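Local coordinates for protein Lip_vut3, C2L (Metagenome, PDB 6NKD) that probably hydrolyses lipid esters as a serine hydrolase of the GDSL lipolytic family, related to a lipase involved in spore germination, at residues D10-E22 and V188-E200. Residues are numbered along the deposited sequence; the frame is centred on the assembly and turned at random.
With SO4 (sulfate ion), chain C.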
loop_
_atom_site.group_PDB
_atom_site.type_symbol
_atom_site.label_atom_id
_atom_site.label_comp_id
_atom_site.label_asym_id
_atom_site.label_seq_id
_atom_site.Cartn_x
_atom_site.Cartn_y
_atom_site.Cartn_z
ATOM N N ASP A 10 15.799 0.834 7.412
ATOM C CA ASP A 10 14.919 1.695 6.633
ATOM C C ASP A 10 14.166 0.903 5.572
ATOM O O ASP A 10 13.648 -0.183 5.850
ATOM C CB ASP A 10 15.728 2.830 5.997
ATOM C CG ASP A 10 16.937 2.329 5.220
ATOM O OD1 ASP A 10 17.602 3.154 4.556
ATOM O OD2 ASP A 10 17.215 1.111 5.257
ATOM N N SER A 11 14.099 1.439 4.350
ATOM C CA SER A 11 13.313 0.797 3.302
ATOM C C SER A 11 13.940 -0.514 2.842
ATOM O O SER A 11 13.227 -1.401 2.359
ATOM C CB SER A 11 13.142 1.747 2.116
ATOM O OG SER A 11 14.392 2.233 1.662
ATOM N N LEU A 12 15.259 -0.657 2.980
ATOM C CA LEU A 12 15.907 -1.903 2.578
ATOM C C LEU A 12 15.448 -3.065 3.448
ATOM O O LEU A 12 15.154 -4.154 2.940
ATOM C CB LEU A 12 17.427 -1.756 2.641
ATOM C CG LEU A 12 18.083 -0.650 1.807
ATOM C CD1 LEU A 12 19.580 -0.898 1.672
ATOM C CD2 LEU A 12 17.427 -0.530 0.441
ATOM N N THR A 13 15.376 -2.851 4.766
ATOM C CA THR A 13 14.879 -3.890 5.662
ATOM C C THR A 13 13.396 -4.155 5.433
ATOM O O THR A 13 12.930 -5.283 5.632
ATOM C CB THR A 13 15.140 -3.494 7.118
ATOM O OG1 THR A 13 16.526 -3.179 7.288
ATOM C CG2 THR A 13 14.774 -4.632 8.065
ATOM N N VAL A 14 12.644 -3.137 5.014
ATOM C CA VAL A 14 11.253 -3.354 4.635
ATOM C C VAL A 14 11.170 -4.233 3.393
ATOM O O VAL A 14 10.283 -5.086 3.275
ATOM C CB VAL A 14 10.542 -2.003 4.423
ATOM C CG1 VAL A 14 9.160 -2.209 3.822
ATOM C CG2 VAL A 14 10.447 -1.239 5.733
ATOM N N GLY A 15 12.097 -4.053 2.459
ATOM C CA GLY A 15 12.061 -4.756 1.196
ATOM C C GLY A 15 11.469 -3.972 0.048
ATOM O O GLY A 15 10.966 -4.584 -0.902
ATOM N N VAL A 16 11.506 -2.641 0.105
ATOM C CA VAL A 16 10.914 -1.817 -0.939
ATOM C C VAL A 16 11.689 -2.009 -2.231
ATOM O O VAL A 16 12.928 -2.012 -2.238
ATOM C CB VAL A 16 10.893 -0.343 -0.507
ATOM C CG1 VAL A 16 10.321 0.539 -1.608
ATOM C CG2 VAL A 16 10.097 -0.181 0.781
ATOM N N GLY A 17 10.967 -2.190 -3.336
ATOM C CA GLY A 17 11.549 -2.395 -4.644
ATOM C C GLY A 17 11.313 -3.784 -5.199
ATOM O O GLY A 17 11.141 -3.935 -6.414
ATOM N N ALA A 18 11.291 -4.796 -4.334
ATOM C CA ALA A 18 11.036 -6.166 -4.754
ATOM C C ALA A 18 9.572 -6.427 -5.076
ATOM O O ALA A 18 9.264 -7.455 -5.689
ATOM C CB ALA A 18 11.500 -7.141 -3.666
ATOM N N GLY A 19 8.675 -5.535 -4.692
ATOM C CA GLY A 19 7.257 -5.758 -4.871
ATOM C C GLY A 19 6.584 -6.088 -3.553
ATOM O O GLY A 19 7.192 -6.650 -2.632
ATOM N N LEU A 20 5.304 -5.729 -3.455
ATOM C CA LEU A 20 4.570 -5.924 -2.214
ATOM C C LEU A 20 4.483 -7.405 -1.872
ATOM O O LEU A 20 4.126 -8.232 -2.718
ATOM C CB LEU A 20 3.170 -5.324 -2.323
ATOM C CG LEU A 20 2.353 -5.348 -1.029
ATOM C CD1 LEU A 20 2.935 -4.383 -0.000
ATOM C CD2 LEU A 20 0.892 -5.038 -1.305
ATOM N N PHE A 21 4.830 -7.735 -0.628
ATOM C CA PHE A 21 4.820 -9.080 -0.060
ATOM C C PHE A 21 5.874 -9.995 -0.670
ATOM O O PHE A 21 6.003 -11.143 -0.229
ATOM C CB PHE A 21 3.443 -9.751 -0.176
ATOM C CG PHE A 21 2.352 -9.001 0.524
ATOM C CD1 PHE A 21 2.602 -8.353 1.723
ATOM C CD2 PHE A 21 1.080 -8.930 -0.018
ATOM C CE1 PHE A 21 1.604 -7.658 2.373
ATOM C CE2 PHE A 21 0.076 -8.233 0.627
ATOM C CZ PHE A 21 0.338 -7.597 1.825
ATOM N N GLU A 22 6.630 -9.535 -1.665
ATOM C CA GLU A 22 7.726 -10.351 -2.163
ATOM C C GLU A 22 8.903 -10.279 -1.191
ATOM O O GLU A 22 9.174 -9.216 -0.624
ATOM C CB GLU A 22 8.161 -9.891 -3.552
ATOM C CG GLU A 22 7.053 -9.949 -4.596
ATOM C CD GLU A 22 7.585 -10.010 -6.013
ATOM O OE1 GLU A 22 8.688 -10.565 -6.211
ATOM O OE2 GLU A 22 6.905 -9.503 -6.931
ATOM N N VAL A 188 16.731 3.568 -7.319
ATOM C CA VAL A 188 17.424 3.793 -6.053
ATOM C C VAL A 188 17.203 2.607 -5.122
ATOM O O VAL A 188 18.087 2.254 -4.332
ATOM C CB VAL A 188 16.976 5.109 -5.387
ATOM C CG1 VAL A 188 17.300 6.300 -6.276
ATOM C CG2 VAL A 188 15.495 5.076 -5.074
ATOM N N HIS A 189 16.014 1.973 -5.208
ATOM C CA HIS A 189 15.793 0.831 -4.336
ATOM C C HIS A 189 16.098 -0.469 -5.071
ATOM O O HIS A 189 15.942 -0.550 -6.293
ATOM C CB HIS A 189 14.350 0.809 -3.822
ATOM C CG HIS A 189 14.083 1.814 -2.746
ATOM N ND1 HIS A 189 13.480 3.029 -2.992
ATOM C CD2 HIS A 189 14.353 1.791 -1.420
ATOM C CE1 HIS A 189 13.383 3.707 -1.862
ATOM N NE2 HIS A 189 13.906 2.978 -0.892
ATOM N N PRO A 190 16.546 -1.498 -4.355
ATOM C CA PRO A 190 16.943 -2.740 -5.022
ATOM C C PRO A 190 15.750 -3.482 -5.602
ATOM O O PRO A 190 14.594 -3.261 -5.233
ATOM C CB PRO A 190 17.602 -3.557 -3.903
ATOM C CG PRO A 190 17.871 -2.582 -2.800
ATOM C CD PRO A 190 16.796 -1.551 -2.907
ATOM N N SER A 191 16.058 -4.379 -6.530
ATOM C CA SER A 191 15.094 -5.310 -7.086
ATOM C C SER A 191 15.179 -6.633 -6.327
ATOM O O SER A 191 15.972 -6.793 -5.394
ATOM C CB SER A 191 15.354 -5.509 -8.578
ATOM O OG SER A 191 16.667 -6.001 -8.792
ATOM N N SER A 192 14.348 -7.595 -6.734
ATOM C CA SER A 192 14.431 -8.928 -6.146
ATOM C C SER A 192 15.788 -9.564 -6.422
ATOM O O SER A 192 16.326 -10.286 -5.575
ATOM C CB SER A 192 13.302 -9.809 -6.678
ATOM O OG SER A 192 12.052 -9.386 -6.163
ATOM N N ARG A 193 16.357 -9.305 -7.603
ATOM C CA ARG A 193 17.723 -9.741 -7.877
ATOM C C ARG A 193 18.704 -9.091 -6.910
ATOM O O ARG A 193 19.589 -9.758 -6.360
ATOM C CB ARG A 193 18.104 -9.414 -9.320
ATOM C CG ARG A 193 17.413 -10.254 -10.374
ATOM C CD ARG A 193 17.955 -9.912 -11.751
ATOM N NE ARG A 193 17.417 -10.786 -12.788
ATOM C CZ ARG A 193 16.332 -10.512 -13.501
ATOM N NH1 ARG A 193 15.668 -9.384 -13.290
ATOM N NH2 ARG A 193 15.912 -11.363 -14.428
ATOM N N GLY A 194 18.561 -7.781 -6.691
ATOM C CA GLY A 194 19.464 -7.089 -5.785
ATOM C C GLY A 194 19.323 -7.559 -4.349
ATOM O O GLY A 194 20.316 -7.722 -3.638
ATOM N N TYR A 195 18.084 -7.779 -3.903
ATOM C CA TYR A 195 17.878 -8.303 -2.558
ATOM C C TYR A 195 18.407 -9.725 -2.435
ATOM O O TYR A 195 18.950 -10.105 -1.392
ATOM C CB TYR A 195 16.398 -8.248 -2.187
ATOM C CG TYR A 195 15.924 -6.872 -1.783
ATOM C CD1 TYR A 195 16.460 -6.233 -0.674
ATOM C CD2 TYR A 195 14.929 -6.220 -2.497
ATOM C CE1 TYR A 195 16.028 -4.977 -0.295
ATOM C CE2 TYR A 195 14.488 -4.965 -2.126
ATOM C CZ TYR A 195 15.042 -4.348 -1.023
ATOM O OH TYR A 195 14.606 -3.098 -0.649
ATOM N N GLU A 196 18.256 -10.527 -3.491
ATOM C CA GLU A 196 18.801 -11.878 -3.458
ATOM C C GLU A 196 20.319 -11.847 -3.353
ATOM O O GLU A 196 20.910 -12.598 -2.569
ATOM C CB GLU A 196 18.359 -12.657 -4.697
ATOM C CG GLU A 196 18.886 -14.080 -4.750
ATOM C CD GLU A 196 18.482 -14.898 -3.540
ATOM O OE1 GLU A 196 17.294 -14.850 -3.152
ATOM O OE2 GLU A 196 19.354 -15.586 -2.968
ATOM N N ALA A 197 20.965 -10.967 -4.122
ATOM C CA ALA A 197 22.417 -10.853 -4.053
ATOM C C ALA A 197 22.876 -10.330 -2.698
ATOM O O ALA A 197 23.947 -10.716 -2.219
ATOM C CB ALA A 197 22.924 -9.950 -5.177
HETATM N N MSE A 198 22.089 -9.462 -2.069
HETATM C CA MSE A 198 22.428 -8.951 -0.744
HETATM C C MSE A 198 22.399 -10.072 0.286
HETATM O O MSE A 198 23.287 -10.167 1.134
HETATM C CB MSE A 198 21.474 -7.831 -0.327
HETATM C CG MSE A 198 21.787 -6.479 -0.946
HETATM SE SE MSE A 198 20.394 -5.153 -0.607
HETATM C CE MSE A 198 20.536 -5.018 1.329
ATOM N N SER A 199 21.372 -10.923 0.207
ATOM C CA SER A 199 21.280 -12.043 1.135
ATOM C C SER A 199 22.415 -13.039 0.929
ATOM O O SER A 199 22.871 -13.660 1.895
ATOM C CB SER A 199 19.923 -12.736 0.998
ATOM O OG SER A 199 19.725 -13.239 -0.311
ATOM N N GLU A 200 22.883 -13.203 -0.311
ATOM C CA GLU A 200 24.031 -14.071 -0.556
ATOM C C GLU A 200 25.285 -13.521 0.110
ATOM O O GLU A 200 26.106 -14.283 0.636
ATOM C CB GLU A 200 24.259 -14.236 -2.059
ATOM C CG GLU A 200 23.100 -14.862 -2.811
ATOM C CD GLU A 200 23.232 -14.703 -4.315
ATOM O OE1 GLU A 200 24.366 -14.488 -4.794
ATOM O OE2 GLU A 200 22.202 -14.786 -5.016
HETATM S S SO4 C . 13.199 -8.081 -10.229
HETATM O O1 SO4 C . 13.377 -7.297 -11.448
HETATM O O2 SO4 C . 12.646 -7.229 -9.181
HETATM O O3 SO4 C . 14.489 -8.612 -9.796
HETATM O O4 SO4 C . 12.276 -9.183 -10.486
#
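Ser-11 and His-189 meet through a hydrogen bond of 2.7 Å between Ser-11 OG and His-189 NE2. The hydroxyl lies at the edge of the imidazole, in its plane. The other ring nitrogen, His-189 ND1, is hydrogen-bonded to Asp-186 OD2. By similarity Ser-11 is the nucleophile and His-189 and Asp-186 are active-site residues, which fits a Ser-His-Asp triad. Val-16 CG1, anti to its own backbone N (chi1 178°), sits over one imidazole face in a CH-pi contact, 4.1 Å from the ring centroid.

Tyr-195 makes the second polar link. Its OH donates to Val-16 O at 2.6 Å, tilted 31° from the carbonyl plane. Pro-190 CB covers one face of the phenol ring, while Ala-18 CB lies 3.7 Å from Tyr-195 CD2. Replacing this tyrosine with an alanine would probably leave Val-16 O without its hydroxyl donor and loosen the Val-16 loop beside the histidine. Gly-17 CA makes a CA-H...O contact of 3.2 Å with Pro-190 O. Leu-12 CD2 packs crosswise on Pro-190 CD at 3.6 Å.

A Schellman motif with Gly-15 at C' ends helix 11-14 and turns the chain toward Tyr-195. Ser-191 is the N-cap of helix 192-204. Its OG accepts a weak bond from Gly-194 N and is also hydrogen-bonded to Glu-181 O. A sulfate accepts from Ser-192 N and Arg-193 N at this helix start. Helix 11-14 follows strand 3-9 of the parallel sheet, and helix 192-204 packs against helices 25-37 and 171-175.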